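Local coordinates for DUF1881 domain-containing protein (Neurospora crassa, PDB 5Z6E), which binds calcium in its isolated N-terminal beta gamma-crystallin domain, the part described here, though contacts with the Ig-like domain render the site inoperative in the full-length protein, at residues K51-Q56 with R82-D87. Numbering follows the deposited sequence.
Sequences KVIAWQ and RFRVVD. With CA (calcium ion), chain B.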
# COMPACT_ATOMS: atom_id res chain seq x y z
N LYS A 51 -2.50 5.35 6.92
CA LYS A 51 -1.06 5.17 6.80
C LYS A 51 -0.79 3.71 6.45
O LYS A 51 -1.45 2.81 6.98
CB LYS A 51 -0.38 5.58 8.10
CG LYS A 51 1.02 5.09 8.33
CD LYS A 51 1.52 5.71 9.63
CE LYS A 51 2.93 5.26 9.98
NZ LYS A 51 3.36 5.85 11.28
N VAL A 52 0.14 3.47 5.53
CA VAL A 52 0.50 2.10 5.15
C VAL A 52 1.85 1.71 5.74
O VAL A 52 2.84 2.41 5.53
CB VAL A 52 0.54 1.93 3.63
CG1 VAL A 52 0.86 0.48 3.25
CG2 VAL A 52 -0.78 2.36 2.99
N ILE A 53 1.89 0.60 6.46
CA ILE A 53 3.14 0.01 6.92
C ILE A 53 3.40 -1.19 6.02
O ILE A 53 2.55 -2.07 5.94
CB ILE A 53 3.05 -0.41 8.39
CG1 ILE A 53 2.78 0.81 9.27
CG2 ILE A 53 4.33 -1.12 8.81
CD1 ILE A 53 2.30 0.46 10.65
N ALA A 54 4.54 -1.22 5.34
CA ALA A 54 4.71 -2.16 4.24
C ALA A 54 6.04 -2.92 4.29
O ALA A 54 7.06 -2.36 4.66
CB ALA A 54 4.59 -1.42 2.91
N TRP A 55 6.01 -4.18 3.85
CA TRP A 55 7.22 -5.00 3.79
C TRP A 55 7.38 -5.73 2.47
O TRP A 55 6.41 -6.18 1.84
CB TRP A 55 7.23 -6.06 4.90
CG TRP A 55 7.18 -5.56 6.31
CD1 TRP A 55 8.24 -5.34 7.15
CD2 TRP A 55 6.00 -5.30 7.07
NE1 TRP A 55 7.78 -4.93 8.38
CE2 TRP A 55 6.41 -4.90 8.36
CE3 TRP A 55 4.64 -5.35 6.78
CZ2 TRP A 55 5.50 -4.55 9.36
CZ3 TRP A 55 3.73 -5.00 7.78
CH2 TRP A 55 4.17 -4.61 9.05
N GLN A 56 8.64 -5.90 2.09
CA GLN A 56 9.03 -6.75 0.98
C GLN A 56 8.60 -8.22 1.16
O GLN A 56 8.11 -8.84 0.23
CB GLN A 56 10.54 -6.67 0.81
CG GLN A 56 11.08 -7.48 -0.35
CD GLN A 56 12.59 -7.35 -0.47
OE1 GLN A 56 13.26 -6.92 0.46
NE2 GLN A 56 13.12 -7.74 -1.63
N ARG A 82 3.46 -7.73 1.89
CA ARG A 82 2.63 -7.59 3.07
C ARG A 82 2.53 -6.14 3.50
O ARG A 82 3.50 -5.39 3.40
CB ARG A 82 3.18 -8.44 4.21
CG ARG A 82 2.41 -8.26 5.51
CD ARG A 82 2.55 -9.43 6.41
NE ARG A 82 1.93 -9.19 7.71
CZ ARG A 82 0.69 -9.52 8.02
NH1 ARG A 82 -0.08 -10.12 7.12
NH2 ARG A 82 0.22 -9.26 9.24
N PHE A 83 1.36 -5.73 3.97
CA PHE A 83 1.20 -4.39 4.51
C PHE A 83 0.06 -4.34 5.53
O PHE A 83 -0.79 -5.23 5.57
CB PHE A 83 0.94 -3.37 3.38
CG PHE A 83 -0.35 -3.62 2.61
CD1 PHE A 83 -1.55 -3.05 3.02
CD2 PHE A 83 -0.34 -4.42 1.47
CE1 PHE A 83 -2.73 -3.29 2.31
CE2 PHE A 83 -1.52 -4.66 0.77
CZ PHE A 83 -2.71 -4.08 1.18
N ARG A 84 0.08 -3.30 6.36
CA ARG A 84 -1.01 -2.99 7.26
C ARG A 84 -1.49 -1.59 6.95
O ARG A 84 -0.67 -0.71 6.67
CB ARG A 84 -0.57 -3.08 8.73
CG ARG A 84 0.18 -4.34 9.11
CD ARG A 84 0.66 -4.27 10.55
NE ARG A 84 -0.44 -3.96 11.45
CZ ARG A 84 -0.33 -3.22 12.55
NH1 ARG A 84 0.84 -2.70 12.90
NH2 ARG A 84 -1.40 -2.99 13.31
N VAL A 85 -2.80 -1.37 7.00
CA VAL A 85 -3.32 -0.01 6.91
C VAL A 85 -3.72 0.41 8.33
O VAL A 85 -4.54 -0.25 8.98
CB VAL A 85 -4.51 0.08 5.96
CG1 VAL A 85 -4.87 1.55 5.70
CG2 VAL A 85 -4.20 -0.64 4.63
N VAL A 86 -3.11 1.48 8.82
CA VAL A 86 -3.31 1.90 10.20
C VAL A 86 -3.69 3.38 10.25
O VAL A 86 -3.50 4.12 9.29
CB VAL A 86 -2.04 1.66 11.05
CG1 VAL A 86 -1.65 0.17 11.03
CG2 VAL A 86 -0.88 2.53 10.56
N ASP A 87 -4.22 3.81 11.39
CA ASP A 87 -4.49 5.23 11.62
C ASP A 87 -3.23 6.08 11.41
O ASP A 87 -2.14 5.72 11.88
CB ASP A 87 -5.05 5.44 13.02
CG ASP A 87 -5.53 6.85 13.24
OD1 ASP A 87 -6.21 7.40 12.35
OD2 ASP A 87 -5.20 7.41 14.31
CA CA B . 7.93 -9.70 -1.99
O HOH W 1 10.03 -9.41 -2.98
O HOH W 2 7.73 -11.86 -3.22
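The Trp55 indole meets strand 82-87 by its edge: Arg84 CG lies there in the ring plane, 3.8 Å from CZ3, and Arg84 CD follows along the rim beside CH2. The Arg84 guanidinium is turned only 20° from the indole, nearly coplanar with it. Arg82 O lies at the edge by CE3, whereas Arg82 CG approaches CE3 from out of the plane (3.9 Å). With CG anti to its carbonyl carbon (chi1 -60°), the tryptophan carries its six-membered ring across to both arginines; its ring also meets that of Tyr64. The guanidinium groups find acids farther out, Arg82 at Glu60 and Arg84 at Asp30, and Arg82 NH1 also bonds Ser32 OG. One face of the Arg84 guanidinium is covered by Val86 CG1, 3.9 Å above its centre; Ile53 CD1 approaches NH1 obliquely and packs on Val86 CG2 at 3.8 Å. Were Trp55 an alanine, the CG and CD methylenes of Arg84 would probably lose their apolar neighbour across the strands, with a gap left beside them.

These are the two central strands of a four-stranded antiparallel sheet in the beta gamma-crystallin domain, running at 164° to each other. Hydrogen-bonded pairs Lys51-Val86, Ile53-Arg84 and Trp55-Arg82 alternate with non-hydrogen-bonded Val52-Val85 and Ala54-Phe83. The Ile53-Arg84 pair is joined both ways, Arg84 N to Ile53 O at 2.8 Å; the bond from Arg82 N to Trp55 O is weak.

On the other face, Val52 CG1 rests on Phe83 CB (3.9 Å), while Ala54 faces the same methylene. Phe83 sends its ring away from strand 51-55 to meet Phe12 and, edge-to-face, Tyr25; Val85 CG2 sits at the ring's edge. Past Trp55 the chain turns, and Gln56 O binds the calcium ion at 2.4 Å, with two waters, Asp39, Gly79 and Ser81 completing the site.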